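Local coordinates for thiol peroxidase (Mycobacterium tuberculosis, PDB 1XVQ), which reduces hydrogen peroxide and organic hydroperoxides to water and alcohols as a thioredoxin-dependent peroxiredoxin, probably protecting the bacterium against oxidative stress, at residues A[128-132]-A[144-148]; A[44-49]-A[134-138]; A[4-8]-A[121-125]. One frame throughout, in Å; residues are numbered along the deposited sequence.

Contact 1 of 3, residues A[128-132]-A[144-148]; sequences LARAI and TELVP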
# COMPACT_ATOMS: atom_id res chain seq x y z
N LEU A 128 -4.02 -6.02 -5.34
CA LEU A 128 -4.34 -4.74 -4.72
C LEU A 128 -4.08 -3.61 -5.70
O LEU A 128 -3.07 -3.63 -6.39
CB LEU A 128 -3.44 -4.51 -3.51
CG LEU A 128 -3.44 -5.70 -2.55
CD1 LEU A 128 -2.67 -5.23 -1.29
CD2 LEU A 128 -4.90 -6.13 -2.17
N ALA A 129 -4.97 -2.63 -5.73
CA ALA A 129 -4.77 -1.49 -6.65
C ALA A 129 -3.66 -0.56 -6.15
O ALA A 129 -3.37 -0.49 -4.94
CB ALA A 129 -6.06 -0.69 -6.78
N ARG A 130 -3.03 0.16 -7.09
CA ARG A 130 -1.99 1.12 -6.71
C ARG A 130 -2.65 2.18 -5.79
O ARG A 130 -3.64 2.83 -6.15
CB ARG A 130 -1.42 1.83 -7.92
CG ARG A 130 -0.21 2.71 -7.56
CD ARG A 130 1.04 1.88 -7.24
NE ARG A 130 2.18 2.73 -6.85
CZ ARG A 130 2.50 3.05 -5.60
NH1 ARG A 130 1.78 2.59 -4.55
NH2 ARG A 130 3.54 3.84 -5.37
N ALA A 131 -2.11 2.34 -4.59
CA ALA A 131 -2.72 3.26 -3.64
C ALA A 131 -1.72 3.60 -2.55
O ALA A 131 -0.73 2.91 -2.36
CB ALA A 131 -3.92 2.57 -3.00
N ILE A 132 -2.03 4.68 -1.85
CA ILE A 132 -1.19 5.13 -0.75
C ILE A 132 -2.08 5.44 0.43
O ILE A 132 -3.09 6.13 0.31
CB ILE A 132 -0.36 6.40 -1.13
CG1 ILE A 132 0.82 5.97 -2.05
CG2 ILE A 132 0.18 7.07 0.12
CD1 ILE A 132 1.66 7.15 -2.61
N THR A 144 -5.18 9.49 2.11
CA THR A 144 -5.36 8.35 1.24
C THR A 144 -5.43 8.79 -0.22
O THR A 144 -5.78 9.93 -0.53
CB THR A 144 -6.68 7.57 1.50
OG1 THR A 144 -7.82 8.40 1.17
CG2 THR A 144 -6.78 7.13 2.93
N GLU A 145 -5.00 7.89 -1.09
CA GLU A 145 -5.14 8.11 -2.52
C GLU A 145 -5.26 6.77 -3.19
O GLU A 145 -4.35 5.95 -3.10
CB GLU A 145 -3.95 8.84 -3.17
CG GLU A 145 -4.27 9.06 -4.68
CD GLU A 145 -3.10 9.46 -5.54
OE1 GLU A 145 -1.94 9.40 -5.08
OE2 GLU A 145 -3.35 9.83 -6.72
N LEU A 146 -6.39 6.53 -3.84
CA LEU A 146 -6.55 5.30 -4.61
C LEU A 146 -6.37 5.85 -6.01
O LEU A 146 -7.23 6.61 -6.48
CB LEU A 146 -7.97 4.74 -4.47
CG LEU A 146 -8.33 3.70 -5.55
CD1 LEU A 146 -7.46 2.46 -5.39
CD2 LEU A 146 -9.81 3.34 -5.46
N VAL A 147 -5.27 5.50 -6.67
CA VAL A 147 -5.03 6.05 -8.00
C VAL A 147 -6.20 5.62 -8.88
O VAL A 147 -6.45 4.43 -9.06
CB VAL A 147 -3.69 5.57 -8.56
CG1 VAL A 147 -3.44 6.23 -9.92
CG2 VAL A 147 -2.56 5.92 -7.59
N PRO A 148 -6.96 6.59 -9.42
CA PRO A 148 -8.12 6.35 -10.26
C PRO A 148 -7.93 5.68 -11.61
O PRO A 148 -8.87 5.09 -12.12
CB PRO A 148 -8.72 7.74 -10.41
CG PRO A 148 -7.51 8.56 -10.53
CD PRO A 148 -6.68 8.04 -9.36
O HOH W 1 -5.02 2.25 -8.50
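Ile132 and Glu145 face each other as an antiparallel hydrogen-bonded pair, and the closely packed end of the contact is built on their backbones. Ile132 N donates a hydrogen bond to Glu145 O at 2.9 Å, and Glu145 N donates one back to Ile132 O at 3.0 Å. Two CA-H...O contacts flank the pair, from Ala131 CA to Glu145 O and from Thr144 CA to Ile132 O. The Ile132 side chain continues into the core against Leu48, Tyr156 and Ala159, whereas the carboxylate on the same face of the sheet turns to the residue just before helix 156-165, where Glu145 OE1 accepts a hydrogen bond from Asn155 N.

Beyond Ala131 and Leu146, a non-hydrogen-bonded pair, the segments open and water enters. Val147 N still reaches Arg130 O, but at 3.2 Å and tilted 20° from the carbonyl plane. A water donates to the same oxygen and to Val147 O, bridging the two segments just past the strand ends. On the Ala131 face, Leu146 folds one branch back over the partner segment, just before its strand: with CG anti to the backbone N (chi1 163°), CD1 rests 3.7 Å from Ala129 CB. On the side of Glu145, Val147 CG2 meets the aliphatic root of Arg130, at CG, 4.0 Å away.

The guanidinium itself leaves the hairpin, with NH1 bonded to Ile51 O, NH2 to Tyr156 OH, and Phe52 in a cation-pi contact. Its side chain is about 10 Å from that of Cys60, the predicted peroxidatic cysteine. Arg130 thus divides its work: its carbonyl joins the hairpin, while its cationic end, fixed by several partners, would probably contribute positive potential on the active-site side of the sheet.

Contact 2 of 3, residues A[44-49]-A[134-138]; sequences GKSVLL and VIGAD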
# COMPACT_ATOMS: atom_id res chain seq x y z
N GLY A 44 2.23 4.24 17.89
CA GLY A 44 3.08 5.41 18.12
C GLY A 44 4.00 5.83 16.99
O GLY A 44 4.77 6.80 17.11
N LYS A 45 3.92 5.14 15.87
CA LYS A 45 4.78 5.44 14.73
C LYS A 45 3.96 5.77 13.49
O LYS A 45 2.90 5.22 13.32
CB LYS A 45 5.64 4.22 14.40
CG LYS A 45 6.54 3.73 15.51
CD LYS A 45 7.34 2.54 14.99
CE LYS A 45 8.44 2.14 15.95
NZ LYS A 45 9.31 1.13 15.30
N SER A 46 4.45 6.70 12.67
CA SER A 46 3.73 7.00 11.43
C SER A 46 4.05 5.86 10.48
O SER A 46 5.15 5.28 10.49
CB SER A 46 4.18 8.34 10.85
OG SER A 46 5.59 8.39 10.69
N VAL A 47 3.08 5.50 9.65
CA VAL A 47 3.25 4.40 8.73
C VAL A 47 2.77 4.77 7.34
O VAL A 47 1.70 5.35 7.17
CB VAL A 47 2.42 3.16 9.18
CG1 VAL A 47 2.61 2.00 8.19
CG2 VAL A 47 2.88 2.71 10.56
N LEU A 48 3.59 4.44 6.36
CA LEU A 48 3.24 4.66 4.96
C LEU A 48 2.93 3.29 4.36
O LEU A 48 3.82 2.44 4.31
CB LEU A 48 4.40 5.30 4.17
CG LEU A 48 4.26 5.15 2.63
CD1 LEU A 48 3.02 5.89 2.21
CD2 LEU A 48 5.51 5.68 1.88
N LEU A 49 1.68 3.06 3.95
CA LEU A 49 1.32 1.81 3.28
C LEU A 49 1.39 2.17 1.79
O LEU A 49 0.55 2.92 1.28
CB LEU A 49 -0.11 1.37 3.63
CG LEU A 49 -0.38 1.19 5.12
CD1 LEU A 49 -1.89 0.92 5.32
CD2 LEU A 49 0.48 0.02 5.63
N VAL A 134 -1.58 6.80 4.44
CA VAL A 134 -0.66 7.25 5.48
C VAL A 134 -1.39 7.20 6.81
O VAL A 134 -2.52 7.70 6.94
CB VAL A 134 -0.16 8.70 5.24
CG1 VAL A 134 0.71 9.17 6.44
CG2 VAL A 134 0.65 8.75 3.95
N ILE A 135 -0.77 6.52 7.77
CA ILE A 135 -1.32 6.41 9.12
C ILE A 135 -0.46 7.28 10.03
O ILE A 135 0.76 7.13 10.06
CB ILE A 135 -1.29 4.96 9.62
CG1 ILE A 135 -2.06 4.06 8.65
CG2 ILE A 135 -1.95 4.88 11.03
CD1 ILE A 135 -1.89 2.56 8.93
N GLY A 136 -1.10 8.22 10.71
CA GLY A 136 -0.37 9.12 11.60
C GLY A 136 0.14 8.39 12.83
O GLY A 136 -0.33 7.30 13.15
N ALA A 137 1.11 8.99 13.52
CA ALA A 137 1.66 8.36 14.73
C ALA A 137 0.55 8.15 15.75
O ALA A 137 0.67 7.30 16.63
CB ALA A 137 2.75 9.25 15.34
N ASP A 138 -0.51 8.94 15.65
CA ASP A 138 -1.61 8.81 16.59
C ASP A 138 -2.56 7.67 16.26
O ASP A 138 -3.55 7.45 16.96
CB ASP A 138 -2.41 10.11 16.68
CG ASP A 138 -3.03 10.53 15.36
OD1 ASP A 138 -2.92 9.78 14.36
OD2 ASP A 138 -3.63 11.62 15.33
O HOH W 2 -0.35 4.65 16.81
O HOH W 3 0.44 4.65 14.20
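Val134 opens the segment 134-138 opposite Leu48, as a non-hydrogen-bonded antiparallel pair whose side chains meet through Val134 CG2 and Leu48 CD1, 4.1 Å apart. Its CA-H also leans on Val47 O. Ile135 follows with the two backbone bonds of the contact: its N donates to Val47 O at 2.8 Å along an almost straight line (178°), and its O accepts from Val47 N at 2.9 Å. On this face the beta carbons of Val47 and Ile135 lie against each other. With CG1 anti to the carbonyl carbon (chi1 -57°), Ile135 carries CD1 out from the sheet, where Leu49 CD1 meets it at 4.0 Å.

At Gly136 the direct pairing gives way, and a water lies near both its carbonyl and that of Lys45. Ala137 CB lies 3.6 Å from Gly44 O, while a second water joins Ala137 O to Gly44 N.

The contact is the antiparallel join between strands 47-51 and 131-135, the middle two of the mixed thioredoxin-fold sheet. Helix 62-73 covers the Leu48 face through Phe67, Asp68 and Ala71; strand 77-78 runs parallel beyond 47-51, and strand 141-146 lies beyond 131-135.

Contact 3 of 3, residues A[4-8]-A[121-125]; sequences ITLRG and DGPMA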
# COMPACT_ATOMS: atom_id res chain seq x y z
N ILE A 4 -9.67 -12.42 -24.58
CA ILE A 4 -8.84 -11.75 -23.55
C ILE A 4 -9.69 -10.91 -22.62
O ILE A 4 -10.67 -10.31 -23.06
CB ILE A 4 -7.79 -10.82 -24.17
CG1 ILE A 4 -6.74 -11.68 -24.88
CG2 ILE A 4 -7.17 -9.96 -23.07
CD1 ILE A 4 -5.53 -10.94 -25.40
N THR A 5 -9.36 -10.91 -21.31
CA THR A 5 -10.06 -10.07 -20.33
C THR A 5 -9.20 -8.81 -20.38
O THR A 5 -8.12 -8.75 -19.79
CB THR A 5 -10.01 -10.69 -18.88
OG1 THR A 5 -10.86 -11.84 -18.82
CG2 THR A 5 -10.48 -9.67 -17.83
N LEU A 6 -9.66 -7.82 -21.14
CA LEU A 6 -8.94 -6.57 -21.32
C LEU A 6 -8.90 -5.79 -20.02
O LEU A 6 -9.75 -5.99 -19.15
CB LEU A 6 -9.64 -5.72 -22.38
CG LEU A 6 -9.74 -6.35 -23.77
CD1 LEU A 6 -10.67 -5.51 -24.68
CD2 LEU A 6 -8.34 -6.46 -24.35
N ARG A 7 -7.95 -4.87 -19.91
CA ARG A 7 -7.86 -4.09 -18.69
C ARG A 7 -8.45 -2.70 -18.88
O ARG A 7 -7.94 -1.92 -19.68
CB ARG A 7 -6.40 -3.97 -18.25
CG ARG A 7 -6.22 -3.23 -16.92
CD ARG A 7 -4.73 -3.16 -16.55
NE ARG A 7 -4.48 -2.29 -15.40
CZ ARG A 7 -3.28 -1.94 -14.95
NH1 ARG A 7 -2.18 -2.39 -15.55
NH2 ARG A 7 -3.17 -1.12 -13.92
N GLY A 8 -9.52 -2.40 -18.15
CA GLY A 8 -10.14 -1.09 -18.24
C GLY A 8 -9.27 0.03 -17.68
O GLY A 8 -8.43 -0.19 -16.81
N ASP A 121 -12.43 -6.37 -10.70
CA ASP A 121 -12.68 -6.98 -12.00
C ASP A 121 -11.48 -6.86 -12.91
O ASP A 121 -10.48 -6.27 -12.56
CB ASP A 121 -13.90 -6.33 -12.62
CG ASP A 121 -13.85 -4.82 -12.53
OD1 ASP A 121 -12.76 -4.25 -12.78
OD2 ASP A 121 -14.89 -4.20 -12.21
N GLY A 122 -11.59 -7.42 -14.12
CA GLY A 122 -10.50 -7.31 -15.06
C GLY A 122 -9.40 -8.34 -14.84
O GLY A 122 -9.48 -9.14 -13.91
N PRO A 123 -8.36 -8.33 -15.67
CA PRO A 123 -7.25 -9.28 -15.54
C PRO A 123 -6.51 -9.24 -14.21
O PRO A 123 -5.89 -10.23 -13.81
CB PRO A 123 -6.33 -8.91 -16.71
CG PRO A 123 -6.59 -7.43 -16.89
CD PRO A 123 -8.10 -7.38 -16.77
N MET A 124 -6.59 -8.11 -13.51
CA MET A 124 -5.89 -7.95 -12.24
C MET A 124 -6.76 -8.16 -11.04
O MET A 124 -6.38 -7.77 -9.92
CB MET A 124 -5.32 -6.55 -12.18
CG MET A 124 -4.64 -6.21 -13.47
SD MET A 124 -3.01 -6.77 -13.34
CE MET A 124 -2.39 -5.21 -12.60
N ALA A 125 -7.95 -8.72 -11.25
CA ALA A 125 -8.90 -8.96 -10.15
C ALA A 125 -8.20 -9.71 -9.01
O ALA A 125 -7.47 -10.67 -9.27
CB ALA A 125 -10.09 -9.79 -10.66
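Pro123, the residue most covered here, presents its ring to the backbone of the N-terminal segment. Pro123 CD lies 3.2 Å from Leu6 O. The same CD is 3.3 Å from Thr5 O, with CG also close to that oxygen, which brings two successive carbonyl oxygens against the ring carbons. The proline stands just after the first residue of a type I beta turn, Gly122 to Ala125, closed by a hydrogen bond from Ala125 N to Gly122 O, and the turn holds the ring out toward the residues 4-8.

Arg7, two residues on from Thr5, touches the same ring, with CB 3.7 Å from Pro123 CG. A chi1 of -176° turns the chain away from its own backbone N, and from there it runs out fully extended from CG to NE and takes the guanidinium past the proline to Met124. The methionine chain, bent at chi2 and chi3, lays its methyl over one face of the guanidinium, CE standing 4.0 Å above the plane and over its centre. Met124 is backed by Pro53 and Ile119, and Arg7 also touches Ile150.

Thr5 completes the contact through its methyl, CG2 being 3.3 Å from Pro123 N and close to Gly122 C.

No hydrogen bond crosses between the two loops. Their association rests on van der Waals contact, with carbonyl oxygens beside proline carbons and a methyl over a flat cation. Such chemistry implies a modest hold at the surface, and since Arg7, Pro123 and Met124 also touch crystal neighbours, the lattice may contribute to the conformation seen here.

In the fold
Contacts 1 and 2 belong to one sheet and share strand 131-135, joined to 141-146 on one side and 47-51 on the other; they touch where Ile132 CG2 meets Leu48 CD1 at 3.7 Å. Contact 2 is the more buried, with apolar side chains on both faces, while contact 1 is partly buried and mixes strand pairing with the polar ends of Arg130 and Glu145, which bond outside it, Arg130 near the predicted active-site cysteine. Waters bridge backbone atoms in both, where regular pairing ends. Contact 3 is a surface meeting of two loops without cross-segment hydrogen bonds. It lies on the opposite side of the chain's centre from contact 2, about 33 Å between centres, and adjoins contact 1 only in sequence.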